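Local coordinates for protein ancestral congerin Con-anc (PDB 3AJY) that probably binds beta-galactosides, as other galectins do, and here holds a galactose-glucose disaccharide in a reconstructed ancestral fish galectin of two chains, at residues Phe17-Gly22 against Leu129-Leu134; Lys29-Asn34 against Leu121-Asp126; Leu44-Arg49 against Phe97-Leu102. One frame throughout, in Å; residues are numbered along the deposited sequence.

Interaction 1 (Phe17-Gly22 against Leu129-Leu134)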
loop_
_atom_site.group_PDB
_atom_site.type_symbol
_atom_site.label_atom_id
_atom_site.label_comp_id
_atom_site.label_asym_id
_atom_site.label_seq_id
_atom_site.Cartn_x
_atom_site.Cartn_y
_atom_site.Cartn_z
ATOM N N PHE A 17 -6.475 3.643 -10.177
ATOM C CA PHE A 17 -5.177 3.337 -10.756
ATOM C C PHE A 17 -4.212 2.853 -9.688
ATOM O O PHE A 17 -3.930 3.570 -8.729
ATOM C CB PHE A 17 -4.601 4.578 -11.454
ATOM C CG PHE A 17 -5.348 4.982 -12.682
ATOM C CD1 PHE A 17 -6.585 5.624 -12.585
ATOM C CD2 PHE A 17 -4.815 4.726 -13.951
ATOM C CE1 PHE A 17 -7.277 6.002 -13.736
ATOM C CE2 PHE A 17 -5.510 5.099 -15.106
ATOM C CZ PHE A 17 -6.742 5.742 -14.994
ATOM N N LEU A 18 -3.735 1.623 -9.843
ATOM C CA LEU A 18 -2.803 1.050 -8.895
ATOM C C LEU A 18 -1.410 1.139 -9.471
ATOM O O LEU A 18 -1.145 0.544 -10.505
ATOM C CB LEU A 18 -3.145 -0.426 -8.604
ATOM C CG LEU A 18 -2.234 -1.211 -7.648
ATOM C CD1 LEU A 18 -2.560 -0.929 -6.170
ATOM C CD2 LEU A 18 -2.335 -2.712 -7.932
ATOM N N THR A 19 -0.526 1.867 -8.793
ATOM C CA THR A 19 0.885 1.925 -9.163
ATOM C C THR A 19 1.723 1.183 -8.127
ATOM O O THR A 19 1.645 1.495 -6.950
ATOM C CB THR A 19 1.392 3.395 -9.232
ATOM O OG1 THR A 19 0.626 4.115 -10.210
ATOM C CG2 THR A 19 2.856 3.439 -9.616
ATOM N N VAL A 20 2.511 0.209 -8.580
ATOM C CA VAL A 20 3.495 -0.433 -7.716
ATOM C C VAL A 20 4.917 -0.097 -8.197
ATOM O O VAL A 20 5.193 -0.035 -9.409
ATOM C CB VAL A 20 3.296 -1.964 -7.629
ATOM C CG1 VAL A 20 2.039 -2.289 -6.830
ATOM C CG2 VAL A 20 3.235 -2.609 -9.021
ATOM N N GLY A 21 5.805 0.109 -7.234
ATOM C CA GLY A 21 7.209 0.379 -7.519
ATOM C C GLY A 21 8.119 -0.463 -6.633
ATOM O O GLY A 21 7.713 -0.914 -5.569
ATOM N N GLY A 22 9.354 -0.674 -7.074
ATOM C CA GLY A 22 10.280 -1.484 -6.296
ATOM C C GLY A 22 11.562 -1.610 -7.052
ATOM O O GLY A 22 11.797 -0.850 -8.013
ATOM N N LEU A 129 9.053 -5.221 -3.390
ATOM C CA LEU A 129 8.034 -4.184 -3.505
ATOM C C LEU A 129 8.357 -3.077 -2.518
ATOM O O LEU A 129 8.481 -3.345 -1.316
ATOM C CB LEU A 129 6.675 -4.753 -3.124
ATOM C CG LEU A 129 5.365 -4.378 -3.850
ATOM C CD1 LEU A 129 4.255 -4.365 -2.809
ATOM C CD2 LEU A 129 5.370 -3.105 -4.675
ATOM N N THR A 130 8.482 -1.848 -3.028
ATOM C CA THR A 130 8.785 -0.682 -2.199
ATOM C C THR A 130 7.511 0.071 -1.844
ATOM O O THR A 130 7.322 0.459 -0.709
ATOM C CB THR A 130 9.758 0.302 -2.894
ATOM O OG1 THR A 130 10.947 -0.375 -3.287
ATOM C CG2 THR A 130 10.153 1.461 -1.959
ATOM N N PHE A 131 6.645 0.314 -2.820
ATOM C CA PHE A 131 5.465 1.089 -2.515
ATOM C C PHE A 131 4.266 0.673 -3.345
ATOM O O PHE A 131 4.385 0.036 -4.394
ATOM C CB PHE A 131 5.747 2.605 -2.655
ATOM C CG PHE A 131 5.790 3.072 -4.075
ATOM C CD1 PHE A 131 6.997 3.260 -4.717
ATOM C CD2 PHE A 131 4.609 3.289 -4.782
ATOM C CE1 PHE A 131 7.036 3.683 -6.054
ATOM C CE2 PHE A 131 4.646 3.704 -6.118
ATOM C CZ PHE A 131 5.852 3.891 -6.748
ATOM N N VAL A 132 3.099 1.021 -2.819
ATOM C CA VAL A 132 1.837 0.779 -3.474
ATOM C C VAL A 132 1.133 2.132 -3.476
ATOM O O VAL A 132 1.006 2.771 -2.438
ATOM C CB VAL A 132 1.000 -0.264 -2.699
ATOM C CG1 VAL A 132 -0.293 -0.565 -3.420
ATOM C CG2 VAL A 132 1.803 -1.547 -2.496
ATOM N N LYS A 133 0.693 2.575 -4.642
ATOM C CA LYS A 133 -0.045 3.818 -4.724
ATOM C C LYS A 133 -1.402 3.530 -5.359
ATOM O O LYS A 133 -1.513 2.768 -6.314
ATOM C CB LYS A 133 0.760 4.873 -5.498
ATOM C CG LYS A 133 -0.042 6.132 -5.905
ATOM C CD LYS A 133 0.756 7.101 -6.781
ATOM C CE LYS A 133 1.756 7.873 -5.954
ATOM N NZ LYS A 133 2.530 8.830 -6.794
ATOM N N LEU A 134 -2.449 4.123 -4.807
ATOM C CA LEU A 134 -3.757 3.987 -5.402
ATOM C C LEU A 134 -4.453 5.330 -5.409
ATOM O O LEU A 134 -4.496 6.008 -4.387
ATOM C CB LEU A 134 -4.592 2.971 -4.620
ATOM C CG LEU A 134 -5.943 2.629 -5.224
ATOM C CD1 LEU A 134 -5.783 1.613 -6.326
ATOM C CD2 LEU A 134 -6.828 2.113 -4.140
#

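Interaction 2 (Lys29-Asn34 against Leu121-Asp126). With GAL (beta-D-galactopyranose), chain C.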
loop_
_atom_site.group_PDB
_atom_site.type_symbol
_atom_site.label_atom_id
_atom_site.label_comp_id
_atom_site.label_asym_id
_atom_site.label_seq_id
_atom_site.Cartn_x
_atom_site.Cartn_y
_atom_site.Cartn_z
ATOM N N LYS A 29 15.474 -14.113 -12.433
ATOM C CA LYS A 29 14.897 -14.908 -13.504
ATOM C C LYS A 29 13.575 -14.287 -13.944
ATOM O O LYS A 29 13.298 -14.196 -15.136
ATOM C CB LYS A 29 14.633 -16.350 -13.050
ATOM C CG LYS A 29 15.864 -17.211 -12.853
ATOM C CD LYS A 29 15.520 -18.705 -13.091
ATOM C CE LYS A 29 14.400 -19.261 -12.149
ATOM N NZ LYS A 29 13.849 -20.604 -12.609
ATOM N N ARG A 30 12.769 -13.880 -12.963
ATOM C CA ARG A 30 11.412 -13.367 -13.199
ATOM C C ARG A 30 10.954 -12.602 -11.972
ATOM O O ARG A 30 11.457 -12.825 -10.873
ATOM C CB ARG A 30 10.434 -14.525 -13.449
ATOM C CG ARG A 30 10.323 -15.460 -12.219
ATOM C CD ARG A 30 9.966 -16.918 -12.525
ATOM N NE ARG A 30 8.576 -17.074 -12.869
ATOM C CZ ARG A 30 7.703 -17.913 -12.316
ATOM N NH1 ARG A 30 6.472 -17.887 -12.772
ATOM N NH2 ARG A 30 8.032 -18.775 -11.345
ATOM N N PHE A 31 10.008 -11.684 -12.148
ATOM C CA PHE A 31 9.236 -11.188 -11.028
ATOM C C PHE A 31 7.821 -10.912 -11.507
ATOM O O PHE A 31 7.611 -10.611 -12.692
ATOM C CB PHE A 31 9.904 -9.970 -10.361
ATOM C CG PHE A 31 9.629 -8.662 -11.050
ATOM C CD1 PHE A 31 10.343 -8.296 -12.182
ATOM C CD2 PHE A 31 8.660 -7.790 -10.552
ATOM C CE1 PHE A 31 10.089 -7.069 -12.824
ATOM C CE2 PHE A 31 8.402 -6.571 -11.187
ATOM C CZ PHE A 31 9.116 -6.221 -12.323
ATOM N N SER A 32 6.849 -11.036 -10.604
ATOM C CA SER A 32 5.439 -10.897 -10.964
ATOM C C SER A 32 4.693 -9.924 -10.077
ATOM O O SER A 32 5.042 -9.708 -8.917
ATOM C CB SER A 32 4.719 -12.253 -10.970
ATOM O OG SER A 32 4.720 -12.836 -9.680
ATOM N N ILE A 33 3.694 -9.288 -10.677
ATOM C CA ILE A 33 2.708 -8.513 -9.958
ATOM C C ILE A 33 1.429 -9.304 -10.081
ATOM O O ILE A 33 1.101 -9.771 -11.161
ATOM C CB ILE A 33 2.560 -7.089 -10.569
ATOM C CG1 ILE A 33 3.896 -6.333 -10.467
ATOM C CG2 ILE A 33 1.400 -6.329 -9.905
ATOM C CD1 ILE A 33 4.521 -6.288 -9.027
ATOM N N ASN A 34 0.737 -9.496 -8.964
ATOM C CA ASN A 34 -0.471 -10.309 -8.920
ATOM C C ASN A 34 -1.617 -9.576 -8.239
ATOM O O ASN A 34 -1.475 -9.075 -7.129
ATOM C CB ASN A 34 -0.186 -11.605 -8.163
ATOM C CG ASN A 34 1.023 -12.311 -8.692
ATOM O OD1 ASN A 34 0.988 -12.897 -9.776
ATOM N ND2 ASN A 34 2.110 -12.253 -7.943
ATOM N N LEU A 121 -3.157 -8.000 -3.478
ATOM C CA LEU A 121 -1.982 -7.683 -4.286
ATOM C C LEU A 121 -0.740 -8.349 -3.698
ATOM O O LEU A 121 -0.521 -8.312 -2.491
ATOM C CB LEU A 121 -1.740 -6.158 -4.326
ATOM C CG LEU A 121 -0.337 -5.658 -4.723
ATOM C CD1 LEU A 121 -0.041 -5.880 -6.191
ATOM C CD2 LEU A 121 -0.106 -4.166 -4.392
ATOM N N SER A 122 0.091 -8.920 -4.561
ATOM C CA SER A 122 1.418 -9.346 -4.146
ATOM C C SER A 122 2.385 -9.081 -5.267
ATOM O O SER A 122 1.978 -8.885 -6.411
ATOM C CB SER A 122 1.438 -10.846 -3.831
ATOM O OG SER A 122 1.260 -11.588 -5.023
ATOM N N LEU A 123 3.664 -9.065 -4.906
ATOM C CA LEU A 123 4.773 -9.256 -5.815
ATOM C C LEU A 123 5.425 -10.597 -5.467
ATOM O O LEU A 123 5.581 -10.941 -4.285
ATOM C CB LEU A 123 5.794 -8.142 -5.605
ATOM C CG LEU A 123 7.102 -8.215 -6.382
ATOM C CD1 LEU A 123 7.590 -6.834 -6.745
ATOM C CD2 LEU A 123 8.177 -8.943 -5.595
ATOM N N ALA A 124 5.840 -11.333 -6.490
ATOM C CA ALA A 124 6.523 -12.608 -6.265
ATOM C C ALA A 124 7.747 -12.649 -7.126
ATOM O O ALA A 124 7.857 -11.865 -8.086
ATOM C CB ALA A 124 5.593 -13.792 -6.583
ATOM N N GLY A 125 8.687 -13.527 -6.779
ATOM C CA GLY A 125 9.923 -13.661 -7.534
ATOM C C GLY A 125 11.045 -12.704 -7.156
ATOM O O GLY A 125 11.113 -12.206 -6.035
ATOM N N ASP A 126 11.929 -12.458 -8.111
ATOM C CA ASP A 126 13.212 -11.845 -7.862
ATOM C C ASP A 126 13.227 -10.310 -7.865
ATOM O O ASP A 126 13.973 -9.689 -8.615
ATOM C CB ASP A 126 14.196 -12.406 -8.869
ATOM C CG ASP A 126 14.214 -13.941 -8.856
ATOM O OD1 ASP A 126 14.199 -14.532 -9.946
ATOM O OD2 ASP A 126 14.203 -14.539 -7.737
HETATM C C1 GAL C . 3.965 -21.201 -14.852
HETATM C C2 GAL C . 4.736 -20.759 -13.613
HETATM C C3 GAL C . 3.819 -20.044 -12.624
HETATM C C4 GAL C . 3.041 -18.932 -13.340
HETATM C C5 GAL C . 2.310 -19.497 -14.562
HETATM C C6 GAL C . 1.505 -18.445 -15.346
HETATM O O2 GAL C . 5.319 -21.884 -12.999
HETATM O O3 GAL C . 4.624 -19.502 -11.594
HETATM O O4 GAL C . 3.935 -17.908 -13.734
HETATM O O5 GAL C . 3.234 -20.127 -15.429
HETATM O O6 GAL C . 0.769 -19.075 -16.387
#

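Interaction 3 (Leu44-Arg49 against Phe97-Leu102). With GAL (beta-D-galactopyranose), chain C; BGC (beta-D-glucopyranose), chain B.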
loop_
_atom_site.group_PDB
_atom_site.type_symbol
_atom_site.label_atom_id
_atom_site.label_comp_id
_atom_site.label_asym_id
_atom_site.label_seq_id
_atom_site.Cartn_x
_atom_site.Cartn_y
_atom_site.Cartn_z
ATOM N N LEU A 44 -5.205 -11.076 -12.502
ATOM C CA LEU A 44 -4.057 -10.670 -13.322
ATOM C C LEU A 44 -2.777 -11.103 -12.647
ATOM O O LEU A 44 -2.501 -10.687 -11.534
ATOM C CB LEU A 44 -3.986 -9.145 -13.500
ATOM C CG LEU A 44 -3.445 -8.479 -14.774
ATOM C CD1 LEU A 44 -2.808 -7.108 -14.470
ATOM C CD2 LEU A 44 -2.515 -9.330 -15.624
ATOM N N HIS A 45 -2.008 -11.926 -13.348
ATOM C CA HIS A 45 -0.667 -12.312 -12.934
ATOM C C HIS A 45 0.215 -11.758 -14.053
ATOM O O HIS A 45 0.108 -12.177 -15.202
ATOM C CB HIS A 45 -0.597 -13.836 -12.848
ATOM C CG HIS A 45 0.787 -14.411 -12.876
ATOM N ND1 HIS A 45 1.658 -14.312 -11.809
ATOM C CD2 HIS A 45 1.415 -15.177 -13.804
ATOM C CE1 HIS A 45 2.778 -14.965 -12.094
ATOM N NE2 HIS A 45 2.657 -15.497 -13.297
ATOM N N LEU A 46 1.075 -10.810 -13.711
ATOM C CA LEU A 46 1.938 -10.179 -14.668
ATOM C C LEU A 46 3.383 -10.609 -14.394
ATOM O O LEU A 46 4.041 -10.054 -13.519
ATOM C CB LEU A 46 1.728 -8.658 -14.556
ATOM C CG LEU A 46 2.375 -7.644 -15.481
ATOM C CD1 LEU A 46 1.791 -7.729 -16.900
ATOM C CD2 LEU A 46 2.153 -6.236 -14.876
ATOM N N ASP A 47 3.870 -11.601 -15.141
ATOM C CA ASP A 47 5.176 -12.216 -14.869
ATOM C C ASP A 47 6.203 -11.705 -15.865
ATOM O O ASP A 47 6.071 -11.933 -17.069
ATOM C CB ASP A 47 5.076 -13.752 -14.945
ATOM C CG ASP A 47 6.157 -14.474 -14.123
ATOM O OD1 ASP A 47 6.697 -13.885 -13.167
ATOM O OD2 ASP A 47 6.456 -15.663 -14.419
ATOM N N HIS A 48 7.213 -11.001 -15.364
ATOM C CA HIS A 48 8.272 -10.435 -16.201
ATOM C C HIS A 48 9.457 -11.356 -16.153
ATOM O O HIS A 48 10.201 -11.392 -15.172
ATOM C CB HIS A 48 8.659 -9.054 -15.709
ATOM C CG HIS A 48 7.475 -8.183 -15.421
ATOM N ND1 HIS A 48 6.796 -8.224 -14.220
ATOM C CD2 HIS A 48 6.826 -7.280 -16.194
ATOM C CE1 HIS A 48 5.796 -7.360 -14.256
ATOM N NE2 HIS A 48 5.791 -6.774 -15.442
ATOM N N ARG A 49 9.617 -12.106 -17.227
ATOM C CA ARG A 49 10.587 -13.181 -17.259
ATOM C C ARG A 49 11.810 -12.753 -18.052
ATOM O O ARG A 49 11.774 -12.656 -19.283
ATOM C CB ARG A 49 9.955 -14.450 -17.841
ATOM C CG ARG A 49 8.496 -14.565 -17.532
ATOM C CD ARG A 49 8.055 -15.822 -16.848
ATOM N NE ARG A 49 7.635 -16.852 -17.767
ATOM C CZ ARG A 49 6.662 -17.752 -17.567
ATOM N NH1 ARG A 49 5.896 -17.761 -16.484
ATOM N NH2 ARG A 49 6.445 -18.658 -18.500
ATOM N N PHE A 97 -8.132 -5.318 -18.299
ATOM C CA PHE A 97 -7.107 -4.664 -17.484
ATOM C C PHE A 97 -6.249 -3.848 -18.427
ATOM O O PHE A 97 -5.989 -4.279 -19.543
ATOM C CB PHE A 97 -6.238 -5.694 -16.741
ATOM C CG PHE A 97 -6.925 -6.302 -15.562
ATOM C CD1 PHE A 97 -6.880 -5.671 -14.318
ATOM C CD2 PHE A 97 -7.663 -7.469 -15.699
ATOM C CE1 PHE A 97 -7.545 -6.208 -13.224
ATOM C CE2 PHE A 97 -8.332 -8.011 -14.611
ATOM C CZ PHE A 97 -8.275 -7.384 -13.372
ATOM N N TYR A 98 -5.815 -2.676 -17.982
ATOM C CA TYR A 98 -4.916 -1.836 -18.775
ATOM C C TYR A 98 -3.643 -1.599 -17.989
ATOM O O TYR A 98 -3.678 -1.023 -16.906
ATOM C CB TYR A 98 -5.575 -0.505 -19.116
ATOM C CG TYR A 98 -6.929 -0.670 -19.742
ATOM C CD1 TYR A 98 -8.073 -0.798 -18.951
ATOM C CD2 TYR A 98 -7.073 -0.718 -21.128
ATOM C CE1 TYR A 98 -9.331 -0.951 -19.531
ATOM C CE2 TYR A 98 -8.330 -0.877 -21.711
ATOM C CZ TYR A 98 -9.447 -0.989 -20.907
ATOM O OH TYR A 98 -10.690 -1.160 -21.481
ATOM N N ILE A 99 -2.525 -2.063 -18.531
ATOM C CA ILE A 99 -1.243 -2.055 -17.826
ATOM C C ILE A 99 -0.243 -1.115 -18.527
ATOM O O ILE A 99 0.008 -1.271 -19.723
ATOM C CB ILE A 99 -0.639 -3.483 -17.776
ATOM C CG1 ILE A 99 -1.600 -4.486 -17.117
ATOM C CG2 ILE A 99 0.694 -3.473 -17.061
ATOM C CD1 ILE A 99 -2.218 -5.505 -18.064
ATOM N N GLU A 100 0.320 -0.154 -17.789
ATOM C CA GLU A 100 1.380 0.721 -18.314
ATOM C C GLU A 100 2.721 0.496 -17.615
ATOM O O GLU A 100 2.824 0.593 -16.396
ATOM C CB GLU A 100 1.005 2.210 -18.243
ATOM C CG GLU A 100 2.051 3.140 -18.913
ATOM C CD GLU A 100 1.655 4.621 -18.911
ATOM O OE1 GLU A 100 0.887 5.050 -18.014
ATOM O OE2 GLU A 100 2.115 5.366 -19.818
ATOM N N LEU A 101 3.742 0.197 -18.408
ATOM C CA LEU A 101 5.105 0.039 -17.911
ATOM C C LEU A 101 5.856 1.381 -17.936
ATOM O O LEU A 101 5.408 2.356 -18.574
ATOM C CB LEU A 101 5.834 -1.027 -18.723
ATOM C CG LEU A 101 5.100 -2.369 -18.898
ATOM C CD1 LEU A 101 5.944 -3.332 -19.733
ATOM C CD2 LEU A 101 4.677 -3.037 -17.571
ATOM N N LEU A 102 6.996 1.439 -17.247
ATOM C CA LEU A 102 7.662 2.723 -17.016
ATOM C C LEU A 102 8.205 3.413 -18.279
ATOM O O LEU A 102 8.416 4.626 -18.292
ATOM C CB LEU A 102 8.759 2.596 -15.943
ATOM C CG LEU A 102 9.246 3.916 -15.313
ATOM C CD1 LEU A 102 8.125 4.648 -14.580
ATOM C CD2 LEU A 102 10.459 3.701 -14.397
HETATM C C1 GAL C . 3.965 -21.201 -14.852
HETATM C C2 GAL C . 4.736 -20.759 -13.613
HETATM C C3 GAL C . 3.819 -20.044 -12.624
HETATM C C4 GAL C . 3.041 -18.932 -13.340
HETATM C C5 GAL C . 2.310 -19.497 -14.562
HETATM C C6 GAL C . 1.505 -18.445 -15.346
HETATM O O2 GAL C . 5.319 -21.884 -12.999
HETATM O O3 GAL C . 4.624 -19.502 -11.594
HETATM O O4 GAL C . 3.935 -17.908 -13.734
HETATM O O5 GAL C . 3.234 -20.127 -15.429
HETATM O O6 GAL C . 0.769 -19.075 -16.387
HETATM C C2 BGC B . 4.583 -22.570 -19.388
HETATM C C3 BGC B . 4.937 -21.772 -18.142
HETATM C C4 BGC B . 4.341 -22.394 -16.866
HETATM C C5 BGC B . 4.707 -23.886 -16.842
HETATM C C6 BGC B . 4.202 -24.686 -15.643
HETATM C C1 BGC B . 4.940 -24.029 -19.136
HETATM O O1 BGC B . 4.544 -24.783 -20.239
HETATM O O2 BGC B . 5.312 -22.081 -20.496
HETATM O O3 BGC B . 4.474 -20.471 -18.354
HETATM O O4 BGC B . 4.930 -21.756 -15.754
HETATM O O5 BGC B . 4.213 -24.478 -18.015
HETATM O O6 BGC B . 2.800 -24.537 -15.597
#

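Interaction 1 (Phe17-Gly22 against Leu129-Leu134)
F131 lays one face of its ring against the backbone of G21, and the strands carrying them, 18-24 and 127-134, run antiparallel as the last two strands of the five-stranded sheet within this chain. The G21 CA lies 4.0 Å from the centroid of the F131 ring, 26° off the ring normal, which meets the geometry of a CH-pi contact. The torsion that allows this sets CG between the backbone N and C of F131 (chi1 77°), folding the ring back over the neighbouring strand. Further along the ring, T19 CG2 touches F131 CE2 at 3.9 Å, the two side chains crossing at a slant, while T19 OG1 is hydrogen-bonded to T89 OG1 on strand 85-92.

G21 also marks a classic beta bulge: its O accepts from two amides, T130 N at 2.8 Å on a lone pair and F131 N at 3.2 Å from above the carbonyl plane. Beyond the bulge the pairing is regular, with T19 and K133 exchanging two backbone bonds.

On the other face of the sheet L18, V20, V132 and L134 point into the sandwich. L18 CD1 meets V132 CG1 at 3.6 Å, and V20 CB sits 3.8 Å from L129 CD2, these last two side chains at about a right angle. V132 and L134 also pack on F10.

F131, V132 and K133 continue the sheet as a ladder with a strand of the second subunit, where F131 meets its counterpart ring. The chemistry thus implies a two-faced strand pair: an apolar inner face, and a mixed face of T19, K133 and F131, whose ring covers the G21 backbone at the subunit interface.

Interaction 2 (Lys29-Asn34 against Leu121-Asp126)
Strands 30-35 and 117-125 are antiparallel neighbours in the six-stranded, sugar-binding sheet of the galectin sandwich. N34 and S122 form a hydrogen-bonded pair, and so do S32 and A124, with all four side chains on the same face. N34 ND2 donates to S122 OG across the strands at 3.1 Å and to S32 OG along its own strand at 3.2 Å. Both hydroxyls lie about 20° out of the amide plane, so the two bonds together fix the rotation of the buried amide. Its other end, OD1, is hydrogen-bonded to H45 ND1, from a residue of the glycan pocket, which makes N34 a second-shell residue. S32 OG in turn rests 3.4 Å from A124 CB.

The opposite face is apolar. I33 CD1 meets L123 CD1 at 3.9 Å and I33 CG2 meets L121 CD1 at 4.0 Å, I33 and L121 lying side by side and pointing the same way. The F31 ring approaches L123 CD1 obliquely and stacks on H48.

Where the pairing ends, D126 turns back on the start of strand 30-35. Its N donates to R30 O in the carbonyl plane, while its OD1 accepts from K29 N at 2.8 Å, on the anti side but tilted out of the carboxylate plane, with R30 N a weak second donor.

R30 leaves the strand with CG between its backbone N and C (chi1 62°) and reaches the galactose, NH1 donating to GAL O3 at 2.7 Å and nearly straight at 175°. The same nitrogen forms a salt bridge with D47, and Y52 meets R30 in a cation-pi contact. An arginine rising from a sheet strand to the galactose hydroxyls, together with an amide that holds a pocket histidine, is characteristic of the galectin carbohydrate site.

Interaction 3 (Leu44-Arg49 against Phe97-Leu102)
L44, L46 and H48 point from strand 41-52 toward F97, I99 and L101 of strand 96-101, so the two sheets of the sandwich meet here through side chains alone. The segment axes approach to 10.3 Å with 26° between their directions.

Packing is tight from L44 to L46, where I99 and F97 fill the gap between the strands. There L44 CG lies over one face of the F97 ring, 4.2 Å above its plane and displaced toward the rim, and the two side chains slide past each other in opposite directions. L44 CD1 meets I99 CG1 at 3.9 Å, the pair reaching tip to tip. I99 sends its other branch to L46: with CG1 beside its backbone N (chi1 -57°), CG2 is turned to reach L46 CD2 at 3.8 Å. I99 therefore touches both leucines.

Toward the other end the layers draw apart, the nearest CA atoms being 7.9 Å apart for L44 and F97 but 11.1 Å for H48 and L101. Here L101 CD2 only approaches the edge of the H48 ring, at 4.4 Å from NE2. The ring is held from elsewhere, ND1 being hydrogen-bonded to F31 O.

H45, D47 and R49 face the opposite way, into the glycan pocket, and take no part in the packing. H45 NE2 is hydrogen-bonded to GAL O4 and R49 NH2 donates to BGC O3. R49 NH1 forms a salt bridge at 3.0 Å with D47 OD2, which lies in the guanidinium plane and uses its anti lone pair. A strand with L44, L46 and H48 on the core side and H45, D47 and R49 on the sugar side is characteristic of the galectin beta-sandwich and its lactose-type binding site.

How the interactions relate
Interactions 1 and 2 are each antiparallel strand pairings built on backbone bonds, one in each sheet of the sandwich, whereas interaction 3 joins the two sheets through apolar side chains and is wholly buried. The first two are partly buried and both touch the second subunit; no other chain of the assembly touches the segments of interaction 3. L121 of interaction 2 packs on V20 and V132 of interaction 1, linking the layers close to the interface with the second subunit. Interactions 2 and 3 share the six-stranded sheet through neighbouring strands 30-35 and 41-52, and both contribute polar side chains to galactose, a chemistry that interaction 1 lacks.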